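Local coordinates for protein exosome complex component Rrp41 (PDB 3M7N) that probably degrades RNA from its 3' end as a catalytic component of the archaeal exosome, and probably also synthesises heteromeric RNA tails, at residues E[79-84]-E[127-132]; E[29-34]-E[43-48]. The protein carries 1 engineered substitution. One frame throughout, in Å; residues are numbered along the deposited sequence.

Contact 1: E[79-84]-E[127-132]; sequences YNMAPF and VEVLQA. With nucleotides of chain L.
Val129 is the knob of this contact: its CG2 methyl pushes against the outer end of the Tyr79 ring, 3.7 Å from CE1 and nearly as close to CZ and OH. It comes at the ring obliquely, while Val129 CB lies beside the base of the Met81 side chain, 4.3 Å from Met81 CG. With CG anti to the carbonyl carbon (chi1 -45°), Met81 rises off the sheet on the face of Tyr79 and Val129, and the bend at its last torsion brings CE to 3.6 Å from Ala132 CB. A long, pliable methionine suits this place, since it bridges to a small alanine that leaves room for its methyl. Beneath these side chains the strands run parallel at 24°, and the backbone bonds pass from Asn80 N to Val127 O, from Val129 N to Asn80 O (2.8 Å) and from Ala82 N to Val129 O, the last nearly straight at 172°.

Where strand 79-81 has ended, Phe84 swings back over the corner at Leu130. Its ring presents CE2, at the edge, to Leu130 O at 3.2 Å, with CZ near Leu130 CD2, and Ala82 CB sits over the rim of one face. Leu130 and Gln131 form a classic beta bulge against Lys51, which turns the chain toward Ala132.

Asn80 and Glu128 lie side by side on the other face, their exact fit doubtful because the model brings their polar ends too close; Asn80 ND2 is hydrogen-bonded to Glu84 of the exonuclease 2 chain. The strands' chemistry is thus divided: Tyr79, Met81, Val127 and Val129 face the helices, with Tyr79 OH satisfied by Ser136, while Asn80 and Glu128 meet the partner subunit. Ala132 CB lies 3.9 Å from O2' of the chain L cytidine.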
loop_
_atom_site.group_PDB
_atom_site.type_symbol
_atom_site.label_atom_id
_atom_site.label_comp_id
_atom_site.label_asym_id
_atom_site.label_seq_id
_atom_site.Cartn_x
_atom_site.Cartn_y
_atom_site.Cartn_z
ATOM N N TYR E 79 8.003 -8.723 -15.870
ATOM C CA TYR E 79 8.233 -10.071 -16.316
ATOM C C TYR E 79 7.476 -10.983 -15.376
ATOM O O TYR E 79 7.658 -10.934 -14.158
ATOM C CB TYR E 79 9.733 -10.376 -16.264
ATOM C CG TYR E 79 10.099 -11.838 -16.382
ATOM C CD1 TYR E 79 10.499 -12.391 -17.605
ATOM C CD2 TYR E 79 10.083 -12.665 -15.267
ATOM C CE1 TYR E 79 10.859 -13.753 -17.705
ATOM C CE2 TYR E 79 10.439 -14.009 -15.358
ATOM C CZ TYR E 79 10.827 -14.546 -16.577
ATOM O OH TYR E 79 11.169 -15.879 -16.637
ATOM N N ASN E 80 6.633 -11.829 -15.938
ATOM C CA ASN E 80 5.773 -12.650 -15.118
ATOM C C ASN E 80 5.576 -14.025 -15.722
ATOM O O ASN E 80 5.280 -14.162 -16.911
ATOM C CB ASN E 80 4.421 -11.953 -14.900
ATOM C CG ASN E 80 3.513 -12.729 -13.962
ATOM O OD1 ASN E 80 3.932 -13.157 -12.886
ATOM N ND2 ASN E 80 2.271 -12.929 -14.371
ATOM N N MET E 81 5.752 -15.047 -14.903
ATOM C CA MET E 81 5.556 -16.399 -15.362
ATOM C C MET E 81 4.179 -16.877 -14.907
ATOM O O MET E 81 3.801 -16.690 -13.750
ATOM C CB MET E 81 6.650 -17.312 -14.805
ATOM C CG MET E 81 8.048 -16.728 -14.902
ATOM S SD MET E 81 9.299 -17.866 -14.271
ATOM C CE MET E 81 9.259 -19.179 -15.490
ATOM N N ALA E 82 3.432 -17.478 -15.829
ATOM C CA ALA E 82 2.132 -18.058 -15.526
ATOM C C ALA E 82 2.325 -19.314 -14.696
ATOM O O ALA E 82 3.314 -20.017 -14.859
ATOM C CB ALA E 82 1.385 -18.373 -16.810
ATOM N N PRO E 83 1.381 -19.599 -13.785
ATOM C CA PRO E 83 1.548 -20.734 -12.871
ATOM C C PRO E 83 1.852 -22.050 -13.585
ATOM O O PRO E 83 2.518 -22.907 -13.013
ATOM C CB PRO E 83 0.198 -20.802 -12.161
ATOM C CG PRO E 83 -0.280 -19.404 -12.170
ATOM C CD PRO E 83 0.157 -18.836 -13.494
ATOM N N PHE E 84 1.390 -22.189 -14.821
ATOM C CA PHE E 84 1.502 -23.444 -15.563
ATOM C C PHE E 84 2.672 -23.448 -16.562
ATOM O O PHE E 84 2.793 -24.355 -17.375
ATOM C CB PHE E 84 0.203 -23.696 -16.332
ATOM C CG PHE E 84 -0.194 -22.553 -17.214
ATOM C CD1 PHE E 84 -1.281 -21.754 -16.891
ATOM C CD2 PHE E 84 0.537 -22.259 -18.360
ATOM C CE1 PHE E 84 -1.647 -20.676 -17.708
ATOM C CE2 PHE E 84 0.178 -21.184 -19.190
ATOM C CZ PHE E 84 -0.910 -20.393 -18.866
ATOM N N VAL E 127 5.374 -8.650 -20.118
ATOM C CA VAL E 127 5.692 -9.849 -20.842
ATOM C C VAL E 127 5.312 -11.034 -19.990
ATOM O O VAL E 127 5.611 -11.076 -18.790
ATOM C CB VAL E 127 7.193 -9.942 -21.257
ATOM C CG1 VAL E 127 7.332 -11.039 -22.284
ATOM C CG2 VAL E 127 7.688 -8.650 -21.864
ATOM N N GLU E 128 4.663 -12.005 -20.620
ATOM C CA GLU E 128 4.148 -13.158 -19.912
ATOM C C GLU E 128 4.750 -14.439 -20.443
ATOM O O GLU E 128 4.652 -14.738 -21.634
ATOM C CB GLU E 128 2.632 -13.213 -20.070
ATOM C CG GLU E 128 1.912 -13.702 -18.838
ATOM C CD GLU E 128 1.929 -12.680 -17.712
ATOM O OE1 GLU E 128 1.566 -11.498 -17.917
ATOM O OE2 GLU E 128 2.330 -13.075 -16.610
ATOM N N VAL E 129 5.373 -15.201 -19.557
ATOM C CA VAL E 129 5.870 -16.505 -19.933
ATOM C C VAL E 129 4.746 -17.531 -19.814
ATOM O O VAL E 129 4.380 -17.934 -18.718
ATOM C CB VAL E 129 7.078 -16.939 -19.071
ATOM C CG1 VAL E 129 7.613 -18.262 -19.557
ATOM C CG2 VAL E 129 8.168 -15.886 -19.105
ATOM N N LEU E 130 4.219 -17.950 -20.958
ATOM C CA LEU E 130 3.163 -18.948 -21.023
ATOM C C LEU E 130 3.756 -20.336 -20.918
ATOM O O LEU E 130 3.129 -21.261 -20.408
ATOM C CB LEU E 130 2.399 -18.802 -22.338
ATOM C CG LEU E 130 1.662 -17.461 -22.448
ATOM C CD1 LEU E 130 0.964 -17.322 -23.795
ATOM C CD2 LEU E 130 0.659 -17.301 -21.278
ATOM N N GLN E 131 4.974 -20.487 -21.426
ATOM C CA GLN E 131 5.674 -21.743 -21.300
ATOM C C GLN E 131 7.153 -21.440 -21.195
ATOM O O GLN E 131 7.706 -20.689 -22.017
ATOM C CB GLN E 131 5.387 -22.689 -22.474
ATOM C CG GLN E 131 5.996 -24.088 -22.278
ATOM C CD GLN E 131 5.690 -25.044 -23.424
ATOM O OE1 GLN E 131 6.581 -25.411 -24.195
ATOM N NE2 GLN E 131 4.430 -25.447 -23.545
ATOM N N ALA E 132 7.780 -22.029 -20.179
ATOM C CA ALA E 132 9.123 -21.648 -19.797
ATOM C C ALA E 132 10.148 -22.693 -20.159
ATOM O O ALA E 132 9.954 -23.890 -19.955
ATOM C CB ALA E 132 9.186 -21.363 -18.313
ATOM P P C L 6 17.317 -18.835 -14.970
ATOM O OP1 C L 6 18.045 -18.381 -16.180
ATOM O OP2 C L 6 17.178 -17.905 -13.823
ATOM O "O5'" C L 6 15.867 -19.381 -15.404
ATOM C "C5'" C L 6 15.797 -20.300 -16.497
ATOM C "C4'" C L 6 14.662 -21.300 -16.370
ATOM O "O4'" C L 6 14.615 -21.898 -15.050
ATOM C "C3'" C L 6 13.253 -20.749 -16.509
ATOM O "O3'" C L 6 12.999 -20.347 -17.853
ATOM C "C2'" C L 6 12.484 -21.998 -16.095
ATOM O "O2'" C L 6 12.471 -23.011 -17.092
ATOM C "C1'" C L 6 13.315 -22.447 -14.890
ATOM N N1 C L 6 12.703 -21.988 -13.613
ATOM C C2 C L 6 11.653 -22.738 -13.080
ATOM O O2 C L 6 11.282 -23.757 -13.676
ATOM N N3 C L 6 11.077 -22.331 -11.923
ATOM C C4 C L 6 11.513 -21.227 -11.311
ATOM N N4 C L 6 10.907 -20.869 -10.168
ATOM C C5 C L 6 12.588 -20.449 -11.848
ATOM C C6 C L 6 13.146 -20.859 -12.991
#

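Contact 2: E[29-34]-E[43-48]; sequences IKIEAS and CYLEMG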
loop_
_atom_site.group_PDB
_atom_site.type_symbol
_atom_site.label_atom_id
_atom_site.label_comp_id
_atom_site.label_asym_id
_atom_site.label_seq_id
_atom_site.Cartn_x
_atom_site.Cartn_y
_atom_site.Cartn_z
ATOM N N ILE E 29 12.666 -20.682 -33.694
ATOM C CA ILE E 29 12.107 -19.426 -33.260
ATOM C C ILE E 29 10.937 -19.052 -34.157
ATOM O O ILE E 29 10.988 -19.271 -35.365
ATOM C CB ILE E 29 13.188 -18.337 -33.307
ATOM C CG1 ILE E 29 14.129 -18.499 -32.118
ATOM C CG2 ILE E 29 12.596 -16.950 -33.307
ATOM C CD1 ILE E 29 15.301 -17.556 -32.151
ATOM N N LYS E 30 9.876 -18.519 -33.550
ATOM C CA LYS E 30 8.739 -17.959 -34.276
ATOM C C LYS E 30 8.404 -16.602 -33.660
ATOM O O LYS E 30 8.360 -16.468 -32.430
ATOM C CB LYS E 30 7.527 -18.884 -34.182
ATOM C CG LYS E 30 6.350 -18.445 -35.041
ATOM C CD LYS E 30 4.989 -18.906 -34.480
ATOM C CE LYS E 30 3.830 -18.045 -35.033
ATOM N NZ LYS E 30 2.516 -18.269 -34.353
ATOM N N ILE E 31 8.185 -15.595 -34.499
ATOM C CA ILE E 31 7.874 -14.253 -34.028
ATOM C C ILE E 31 6.669 -13.714 -34.786
ATOM O O ILE E 31 6.674 -13.667 -36.011
ATOM C CB ILE E 31 9.033 -13.262 -34.281
ATOM C CG1 ILE E 31 10.349 -13.801 -33.723
ATOM C CG2 ILE E 31 8.708 -11.872 -33.696
ATOM C CD1 ILE E 31 11.484 -12.804 -33.794
ATOM N N GLU E 32 5.648 -13.280 -34.055
ATOM C CA GLU E 32 4.488 -12.656 -34.679
ATOM C C GLU E 32 4.064 -11.360 -33.980
ATOM O O GLU E 32 3.824 -11.333 -32.773
ATOM C CB GLU E 32 3.314 -13.646 -34.778
ATOM C CG GLU E 32 2.096 -13.038 -35.467
ATOM C CD GLU E 32 0.891 -13.965 -35.501
ATOM O OE1 GLU E 32 1.051 -15.182 -35.232
ATOM O OE2 GLU E 32 -0.221 -13.465 -35.797
ATOM N N ALA E 33 3.963 -10.292 -34.757
ATOM C CA ALA E 33 3.549 -8.996 -34.255
ATOM C C ALA E 33 2.023 -8.790 -34.351
ATOM O O ALA E 33 1.363 -9.449 -35.147
ATOM C CB ALA E 33 4.292 -7.898 -35.009
ATOM N N SER E 34 1.484 -7.873 -33.535
ATOM C CA SER E 34 0.041 -7.569 -33.472
ATOM C C SER E 34 -0.802 -8.801 -33.273
ATOM O O SER E 34 -1.527 -9.197 -34.176
ATOM C CB SER E 34 -0.454 -6.871 -34.741
ATOM O OG SER E 34 0.355 -5.757 -35.064
ATOM N N CYS E 43 3.472 -8.820 -29.347
ATOM C CA CYS E 43 4.250 -9.811 -30.049
ATOM C C CYS E 43 4.104 -11.146 -29.364
ATOM O O CYS E 43 4.263 -11.229 -28.150
ATOM C CB CYS E 43 5.725 -9.395 -30.089
ATOM S SG CYS E 43 6.877 -10.681 -30.698
ATOM N N TYR E 44 3.774 -12.179 -30.140
ATOM C CA TYR E 44 3.907 -13.557 -29.672
ATOM C C TYR E 44 5.213 -14.166 -30.223
ATOM O O TYR E 44 5.558 -13.980 -31.386
ATOM C CB TYR E 44 2.691 -14.418 -30.039
ATOM C CG TYR E 44 2.855 -15.873 -29.641
ATOM C CD1 TYR E 44 2.694 -16.281 -28.322
ATOM C CD2 TYR E 44 3.181 -16.832 -30.576
ATOM C CE1 TYR E 44 2.857 -17.628 -27.955
ATOM C CE2 TYR E 44 3.346 -18.168 -30.220
ATOM C CZ TYR E 44 3.189 -18.558 -28.910
ATOM O OH TYR E 44 3.344 -19.880 -28.560
ATOM N N LEU E 45 5.944 -14.874 -29.377
ATOM C CA LEU E 45 7.305 -15.260 -29.691
ATOM C C LEU E 45 7.534 -16.620 -29.102
ATOM O O LEU E 45 7.179 -16.878 -27.952
ATOM C CB LEU E 45 8.272 -14.267 -29.073
ATOM C CG LEU E 45 9.806 -14.191 -29.167
ATOM C CD1 LEU E 45 10.527 -15.505 -28.865
ATOM C CD2 LEU E 45 10.300 -13.512 -30.431
ATOM N N GLU E 46 8.094 -17.499 -29.918
ATOM C CA GLU E 46 8.588 -18.773 -29.448
ATOM C C GLU E 46 10.108 -18.801 -29.621
ATOM O O GLU E 46 10.673 -18.159 -30.517
ATOM C CB GLU E 46 7.911 -19.919 -30.199
ATOM C CG GLU E 46 6.454 -20.141 -29.806
ATOM C CD GLU E 46 5.758 -21.203 -30.658
ATOM O OE1 GLU E 46 4.512 -21.307 -30.592
ATOM O OE2 GLU E 46 6.456 -21.928 -31.405
ATOM N N MET E 47 10.764 -19.535 -28.744
ATOM C CA MET E 47 12.205 -19.625 -28.762
ATOM C C MET E 47 12.519 -20.917 -28.060
ATOM O O MET E 47 12.542 -20.973 -26.827
ATOM C CB MET E 47 12.794 -18.447 -28.007
ATOM C CG MET E 47 14.286 -18.382 -27.963
ATOM S SD MET E 47 14.816 -16.765 -27.387
ATOM C CE MET E 47 16.532 -16.731 -27.931
ATOM N N GLY E 48 12.734 -21.968 -28.841
ATOM C CA GLY E 48 12.788 -23.301 -28.276
ATOM C C GLY E 48 11.432 -23.607 -27.656
ATOM O O GLY E 48 10.389 -23.355 -28.259
#
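Ile31 and Leu45 meet through opposite choices of first torsion: Ile31 turns CG1 anti to its carbonyl carbon (chi1 -52°), whereas Leu45 sets CG anti to its nitrogen (chi1 -177°), and its second torsion then turns CD2 toward Ile31. The two side chains lie alongside each other, CD2 only 3.3 Å from Ile31 CG1 and also close to CD1. The other branch of the isoleucine, CG2, reaches Cys43 SG at 3.7 Å, so a beta-branched residue fills both neighbouring positions at once. Cut back to an alanine, this position is likely to leave Leu45 CD2 and Cys43 SG without their apolar partner and to open a gap beneath helix 212-248, whose Met232 and Ala236 also touch Ile31. Further along, Ile29 CG1 packs on Met47 CG.

The opposite face is polar, as befits a more exposed surface. The extended Lys30 crosses Tyr44 at about a right angle, bringing NZ 4.1 Å from CD2, and forms a salt bridge with Glu32 OE1 of its own strand. Tyr44 OH donates to the anti lone pair of Glu46 OE1 at 2.7 Å, in the plane of the ring.

Four backbone bonds join the strands in two hydrogen-bonded pairs, Lys30 with Glu46 and Glu32 with Tyr44; that from Lys30 N approaches Glu46 O from above the carbonyl plane. The result is an antiparallel beta hairpin, with strand 29-33 at the margin of the mixed sheet of the RNase PH domain.

Both contacts belong to one mixed sheet, in which strands 29-33 and 74-81 are outermost within the chain; contact 2 lies at one margin and contact 1 at the other, their centres about 14 Å apart. Helix 136-150 spans the apolar faces of both, touching Val129 in the one and Leu45 in the other. Contact 1 is wholly buried and parallel, closed in by the exonuclease 2 chain, with RNA beside Ala132, so some of its polar groups, such as Asn80, find partners across the subunit boundary. Contact 2, antiparallel and local in sequence, is touched by no other protein chain; its charged face pairs largely within itself, while helix 212-248 packs on Ile29 and Ile31 of its hydrophobic one.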